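Side-chain contact in creatinine amidohydrolase (Nostoc punctiforme PCC 73102, PDB 3NO4), which probably hydrolyses carbon-nitrogen bonds in linear amides, as a metal-dependent member of the creatininase superfamily: residues G131-L136 against W165-S170. Sequence-based numbering, arbitrary orientation. Where two conformers were deposited one is given.
Sequences GNIATL and WFMCGS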
ATOM      1  N   GLY A 131     -21.417   9.358   0.009  1.00 22.34           N
ATOM      2  CA  GLY A 131     -20.251   8.768   0.646  1.00 21.94           C
ATOM      3  C   GLY A 131     -19.024   8.670  -0.241  1.00 21.54           C
ATOM      4  O   GLY A 131     -17.930   8.559   0.275  1.00 22.67           O
ATOM      5  N   ASN A 132     -19.216   8.694  -1.567  1.00 21.55           N
ATOM      6  CA  ASN A 132     -18.108   8.724  -2.507  1.00 20.98           C
ATOM      7  C   ASN A 132     -17.450  10.088  -2.623  1.00 20.78           C
ATOM      8  O   ASN A 132     -16.362  10.153  -3.136  1.00 22.66           O
ATOM      9  CB  ASN A 132     -18.505   8.345  -3.937  1.00 20.51           C
ATOM     10  CG  ASN A 132     -18.995   6.932  -4.094  1.00 20.95           C
ATOM     11  OD1 ASN A 132     -18.560   6.018  -3.410  1.00 22.28           O
ATOM     12  ND2 ASN A 132     -19.876   6.744  -5.060  1.00 16.07           N
ATOM     13  N   ILE A 133     -18.094  11.172  -2.220  1.00 21.82           N
ATOM     14  CA  ILE A 133     -17.619  12.506  -2.596  1.00 21.69           C
ATOM     15  C   ILE A 133     -16.184  12.755  -2.085  1.00 21.31           C
ATOM     16  O   ILE A 133     -15.297  13.079  -2.867  1.00 21.44           O
ATOM     17  CB  ILE A 133     -18.593  13.630  -2.126  1.00 22.59           C
ATOM     18  CG1 ILE A 133     -19.929  13.536  -2.899  1.00 23.63           C
ATOM     19  CG2 ILE A 133     -17.966  15.020  -2.354  1.00 22.34           C
ATOM     20  CD1 ILE A 133     -21.028  14.439  -2.318  1.00 20.56           C
ATOM     21  N   ALA A 134     -15.982  12.559  -0.785  1.00 20.98           N
ATOM     22  CA  ALA A 134     -14.691  12.839  -0.128  1.00 20.87           C
ATOM     23  C   ALA A 134     -13.555  11.999  -0.715  1.00 19.05           C
ATOM     24  O   ALA A 134     -12.515  12.524  -1.109  1.00 19.16           O
ATOM     25  CB  ALA A 134     -14.789  12.623   1.383  1.00 20.51           C
ATOM     26  N   THR A 135     -13.794  10.707  -0.821  1.00 18.39           N
ATOM     27  CA  THR A 135     -12.805   9.780  -1.383  1.00 17.88           C
ATOM     28  C   THR A 135     -12.485  10.130  -2.854  1.00 18.41           C
ATOM     29  O   THR A 135     -11.314  10.118  -3.223  1.00 17.01           O
ATOM     30  CB  THR A 135     -13.261   8.309  -1.229  1.00 17.86           C
ATOM     31  OG1 THR A 135     -13.410   8.014   0.179  1.00 19.87           O
ATOM     32  CG2 THR A 135     -12.251   7.334  -1.882  1.00 19.12           C
ATOM     33  N   LEU A 136     -13.520  10.462  -3.654  1.00 18.03           N
ATOM     34  CA  LEU A 136     -13.319  10.889  -5.056  1.00 19.14           C
ATOM     35  C   LEU A 136     -12.438  12.122  -5.151  1.00 18.94           C
ATOM     36  O   LEU A 136     -11.514  12.141  -5.968  1.00 19.05           O
ATOM     37  CB  LEU A 136     -14.630  11.150  -5.826  1.00 19.03           C
ATOM     38  CG  LEU A 136     -15.313   9.949  -6.467  1.00 21.82           C
ATOM     39  CD1 LEU A 136     -16.638  10.435  -7.049  1.00 23.65           C
ATOM     40  CD2 LEU A 136     -14.441   9.219  -7.540  1.00 21.87           C
ATOM     41  N   TRP A 165     -25.864  14.206  -8.703  1.00 24.32           N
ATOM     42  CA  TRP A 165     -27.191  14.488  -9.271  1.00 24.97           C
ATOM     43  C   TRP A 165     -28.197  15.012  -8.239  1.00 26.03           C
ATOM     44  O   TRP A 165     -28.964  15.919  -8.526  1.00 27.04           O
ATOM     45  CB  TRP A 165     -27.763  13.282  -9.989  1.00 25.33           C
ATOM     46  CG  TRP A 165     -28.415  12.219  -9.144  1.00 24.41           C
ATOM     47  CD1 TRP A 165     -27.839  11.127  -8.642  1.00 23.80           C
ATOM     48  CD2 TRP A 165     -29.781  12.182  -8.746  1.00 24.41           C
ATOM     49  NE1 TRP A 165     -28.755  10.372  -7.962  1.00 24.53           N
ATOM     50  CE2 TRP A 165     -29.960  11.009  -7.993  1.00 24.01           C
ATOM     51  CE3 TRP A 165     -30.881  13.010  -8.984  1.00 27.25           C
ATOM     52  CZ2 TRP A 165     -31.213  10.633  -7.461  1.00 26.51           C
ATOM     53  CZ3 TRP A 165     -32.128  12.660  -8.439  1.00 29.27           C
ATOM     54  CH2 TRP A 165     -32.274  11.478  -7.677  1.00 27.83           C
ATOM     55  N   PHE A 166     -28.116  14.440  -7.035  1.00 25.93           N
ATOM     56  CA  PHE A 166     -28.946  14.783  -5.846  1.00 27.50           C
ATOM     57  C   PHE A 166     -28.652  16.156  -5.223  1.00 29.29           C
ATOM     58  O   PHE A 166     -29.430  16.630  -4.360  1.00 30.45           O
ATOM     59  CB  PHE A 166     -28.876  13.667  -4.768  1.00 26.44           C
ATOM     60  CG  PHE A 166     -27.502  13.404  -4.288  1.00 26.68           C
ATOM     61  CD1 PHE A 166     -27.008  14.081  -3.207  1.00 28.13           C
ATOM     62  CD2 PHE A 166     -26.678  12.478  -4.942  1.00 28.46           C
ATOM     63  CE1 PHE A 166     -25.693  13.850  -2.752  1.00 29.38           C
ATOM     64  CE2 PHE A 166     -25.361  12.237  -4.510  1.00 30.59           C
ATOM     65  CZ  PHE A 166     -24.875  12.935  -3.423  1.00 27.56           C
HETATM   66  N   MSE A 167     -27.557  16.801  -5.664  1.00 29.85           N
HETATM   67  CA  MSE A 167     -27.234  18.191  -5.279  0.70 31.05           C
HETATM   68  C   MSE A 167     -27.573  19.203  -6.358  1.00 31.36           C
HETATM   69  O   MSE A 167     -27.314  20.369  -6.178  1.00 31.44           O
HETATM   70  CB  MSE A 167     -25.752  18.324  -4.891  0.70 31.14           C
HETATM   71  CG  MSE A 167     -25.490  18.017  -3.425  0.70 33.49           C
HETATM   72 SE   MSE A 167     -23.576  17.896  -3.089  0.52 36.85          SE
HETATM   73  CE  MSE A 167     -22.932  19.566  -3.851  0.70 39.81           C
ATOM     74  N   CYS A 168     -28.136  18.763  -7.490  1.00 31.13           N
ATOM     75  CA  CYS A 168     -28.632  19.715  -8.496  1.00 32.29           C
ATOM     76  C   CYS A 168     -29.724  20.593  -7.851  1.00 33.70           C
ATOM     77  O   CYS A 168     -30.576  20.075  -7.114  1.00 33.51           O
ATOM     78  CB  CYS A 168     -29.203  18.983  -9.697  1.00 32.63           C
ATOM     79  SG  CYS A 168     -27.995  18.138 -10.685  1.00 33.23           S
ATOM     80  N   GLY A 169     -29.683  21.902  -8.122  1.00 34.53           N
ATOM     81  CA  GLY A 169     -30.636  22.867  -7.581  1.00 35.07           C
ATOM     82  C   GLY A 169     -32.072  22.598  -8.033  1.00 35.68           C
ATOM     83  O   GLY A 169     -32.986  22.763  -7.240  1.00 35.60           O
ATOM     84  N   SER A 170     -32.253  22.164  -9.290  1.00 35.46           N
ATOM     85  CA  SER A 170     -33.585  21.782  -9.804  1.00 36.14           C
ATOM     86  C   SER A 170     -34.132  20.533  -9.083  1.00 35.46           C
ATOM     87  O   SER A 170     -35.333  20.497  -8.772  1.00 36.22           O
ATOM     88  CB  SER A 170     -33.610  21.601 -11.328  1.00 36.44           C
ATOM     89  OG  SER A 170     -32.762  20.544 -11.754  1.00 34.74           O
TER
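At the C-terminal end of the parallel sheet, Ile133 in the first turn of helix 132-150 meets Phe166 and Met167 in the short 3-10 turn that follows the outermost strand, 159-164. The contact is small and wholly apolar. A single methyl group makes it: CD1 of Ile133 lies 4.3 Å from CZ of Phe166, at the far end of the ring, and, in the conformer described here, 4.4 Å from the selenium of Met167, a selenomethionine. The methyl approaches the phenyl obliquely. Ile133 suits the place because its longer branch reaches part of the way between backbones whose nearest CA atoms, those of Ile133 and Met167, are 11.5 Å apart; with CD1 anti to CA (chi2 169°), that branch is fully extended. From the other bank Phe166 reaches in with a long, flat group, and Met167 adds an unbranched, flexible chain whose selenium touches the same methyl. Met167 is exposed and was deposited in two conformers, and its part of the contact is probably less firmly fixed.

Within the turn, Cys168 N donates to Trp165 O at 3.1 Å, and CB of Phe166 sits 4.3 Å above the centre of the Trp165 indole. The Phe166 side chain is also about 7 Å from the bound nickel, so this apolar bridge lies near the metal site formed by His50, Asp59 and Glu191. Asn132, next to Ile133, bonds through its side-chain amide to Asn127 OD1 at the end of strand 122-127 and to the backbone at Gly45 and Met86. Ile133 also touches Asn164, Trp165 packs on helices 58-74 and 242-265, and Cys168 occupies the N-cap position of helix 169-179; the contact thus joins the first turn of helix 132-150 to the 3-10 turn between strand 159-164 and helix 169-179.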